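Local coordinates for FHA domain-containing protein FhaA (PDB 3PO8) that regulates cell growth and peptidoglycan synthesis by binding MviN, its FHA domain recognising phosphorylated MviN and PknB, at residues Ser14-Gln19 against Arg36-Gly41. Numbering follows the deposited sequence.
Sequences SGRTYQ and RLPDTG
Arg16 spans the gap between two backbones that stay well apart, the CA atoms of Arg16 and Leu37 being 10.1 Å from each other, and points the edge of its guanidinium at the main-chain oxygen of Arg36. In the FHA beta sandwich this ties the loop entering edge strand 17-19 of one sheet, which pairs there with strand 4-10, to the end of edge strand 35-36 of the other, where the segment 36-41 begins. The grip is end-on, both terminal nitrogens donating to one oxygen. The bond from Arg16 NH2 to Arg36 O is the shorter and straighter, 2.9 Å with an N-H...O angle of 155°; that from Arg16 NH1 to the same Arg36 O measures 3.2 Å and bends to 138°. The acceptor lies at the guanidinium edge, in its plane, so the pair of bonds restrains the group's rotation. Arg16 CG stands anti to the backbone N, and after an extended stretch the chain bends at chi3 (60°), turning the guanidinium edge to the carbonyl. Beside it, Pro38, the centre of an inverse gamma turn, comes from the opposite direction and sets its CD 3.6 Å from Arg16 NH2, near the guanidinium plane, while Leu37 CD2 approaches the same nitrogen obliquely. The side chain of Arg36 leads away, its NE bonded to Arg29 O. At the base of Arg16, an ST turn shapes the backbone: Ser14 OG accepts from Arg16 N at 3.1 Å and also bonds Asp12 OD1. One water, also at the guanidinium edge, adds a second link between Arg16 and the main chain of Arg36, accepting from Arg36 N at 2.8 Å and, more weakly, from Arg16 NH1 at 3.2 Å.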
loop_
_atom_site.group_PDB
_atom_site.type_symbol
_atom_site.label_atom_id
_atom_site.label_comp_id
_atom_site.label_asym_id
_atom_site.label_seq_id
_atom_site.Cartn_x
_atom_site.Cartn_y
_atom_site.Cartn_z
ATOM N N SER A 14 -0.961 15.971 0.778
ATOM C CA SER A 14 -1.380 15.871 2.166
ATOM C C SER A 14 -0.273 15.311 3.055
ATOM O O SER A 14 -0.297 15.500 4.269
ATOM C CB SER A 14 -2.603 14.954 2.286
ATOM O OG SER A 14 -2.255 13.584 2.095
ATOM N N GLY A 15 0.652 14.580 2.437
ATOM C CA GLY A 15 1.684 13.835 3.144
ATOM C C GLY A 15 1.194 12.710 4.028
ATOM O O GLY A 15 1.972 12.147 4.766
ATOM N N ARG A 16 -0.089 12.362 3.963
ATOM C CA ARG A 16 -0.658 11.380 4.881
ATOM C C ARG A 16 0.057 10.026 4.793
ATOM O O ARG A 16 0.289 9.507 3.703
ATOM C CB ARG A 16 -2.151 11.187 4.613
ATOM C CG ARG A 16 -2.859 10.417 5.672
ATOM C CD ARG A 16 -4.365 10.698 5.673
ATOM N NE ARG A 16 -4.994 10.353 4.416
ATOM C CZ ARG A 16 -5.669 9.235 4.172
ATOM N NH1 ARG A 16 -5.825 8.312 5.118
ATOM N NH2 ARG A 16 -6.231 9.062 2.981
ATOM N N THR A 17 0.338 9.458 5.963
ATOM C CA THR A 17 1.224 8.317 6.109
ATOM C C THR A 17 0.574 7.217 6.936
ATOM O O THR A 17 -0.180 7.475 7.856
ATOM C CB THR A 17 2.535 8.778 6.779
ATOM O OG1 THR A 17 3.217 9.678 5.887
ATOM C CG2 THR A 17 3.455 7.630 7.112
ATOM N N TYR A 18 0.888 5.973 6.574
ATOM C CA TYR A 18 0.484 4.805 7.310
ATOM C C TYR A 18 1.691 3.906 7.532
ATOM O O TYR A 18 2.479 3.668 6.592
ATOM C CB TYR A 18 -0.580 4.059 6.518
ATOM C CG TYR A 18 -0.997 2.768 7.162
ATOM C CD1 TYR A 18 -1.832 2.762 8.263
ATOM C CD2 TYR A 18 -0.539 1.562 6.686
ATOM C CE1 TYR A 18 -2.216 1.563 8.860
ATOM C CE2 TYR A 18 -0.904 0.353 7.280
ATOM C CZ TYR A 18 -1.744 0.363 8.358
ATOM O OH TYR A 18 -2.137 -0.807 8.983
ATOM N N GLN A 19 1.848 3.438 8.758
ATOM C CA GLN A 19 2.914 2.523 9.105
ATOM C C GLN A 19 2.377 1.102 9.147
ATOM O O GLN A 19 1.412 0.834 9.838
ATOM C CB GLN A 19 3.536 2.904 10.445
ATOM C CG GLN A 19 4.777 2.106 10.760
ATOM C CD GLN A 19 5.649 2.746 11.801
ATOM O OE1 GLN A 19 5.795 2.217 12.890
ATOM N NE2 GLN A 19 6.232 3.889 11.471
ATOM N N ARG A 36 -7.191 4.114 4.444
ATOM C CA ARG A 36 -8.416 4.396 3.712
ATOM C C ARG A 36 -8.204 5.588 2.783
ATOM O O ARG A 36 -7.762 6.649 3.232
ATOM C CB ARG A 36 -9.553 4.652 4.698
ATOM C CG ARG A 36 -10.910 4.786 4.053
ATOM C CD ARG A 36 -11.942 5.068 5.107
ATOM N NE ARG A 36 -13.291 5.070 4.568
ATOM C CZ ARG A 36 -14.375 5.259 5.298
ATOM N NH1 ARG A 36 -14.272 5.413 6.592
ATOM N NH2 ARG A 36 -15.563 5.256 4.719
ATOM N N LEU A 37 -8.500 5.413 1.495
ATOM C CA LEU A 37 -8.236 6.438 0.466
ATOM C C LEU A 37 -9.541 7.008 -0.098
ATOM O O LEU A 37 -10.406 6.251 -0.529
ATOM C CB LEU A 37 -7.404 5.869 -0.688
ATOM C CG LEU A 37 -6.084 5.199 -0.340
ATOM C CD1 LEU A 37 -5.244 4.886 -1.571
ATOM C CD2 LEU A 37 -5.281 5.996 0.624
ATOM N N PRO A 38 -9.644 8.346 -0.159
ATOM C CA PRO A 38 -10.806 9.038 -0.678
ATOM C C PRO A 38 -10.708 9.181 -2.202
ATOM O O PRO A 38 -10.436 10.257 -2.731
ATOM C CB PRO A 38 -10.725 10.379 0.021
ATOM C CG PRO A 38 -9.311 10.625 0.116
ATOM C CD PRO A 38 -8.723 9.308 0.462
ATOM N N ASP A 39 -10.868 8.057 -2.874
ATOM C CA ASP A 39 -10.601 7.937 -4.311
ATOM C C ASP A 39 -11.596 6.946 -4.854
ATOM O O ASP A 39 -11.584 5.780 -4.481
ATOM C CB ASP A 39 -9.150 7.459 -4.481
ATOM C CG ASP A 39 -8.704 7.376 -5.927
ATOM O OD1 ASP A 39 -9.543 7.237 -6.833
ATOM O OD2 ASP A 39 -7.488 7.447 -6.166
ATOM N N THR A 40 -12.482 7.408 -5.739
ATOM C CA THR A 40 -13.539 6.548 -6.249
ATOM C C THR A 40 -13.018 5.491 -7.215
ATOM O O THR A 40 -13.728 4.543 -7.540
ATOM C CB THR A 40 -14.657 7.353 -6.934
ATOM O OG1 THR A 40 -14.091 8.166 -7.970
ATOM C CG2 THR A 40 -15.370 8.214 -5.898
ATOM N N GLY A 41 -11.770 5.646 -7.646
ATOM C CA GLY A 41 -11.153 4.646 -8.507
ATOM C C GLY A 41 -10.532 3.498 -7.730
ATOM O O GLY A 41 -10.094 2.525 -8.332
HETATM O O HOH W 1 -6.877 5.744 6.722
#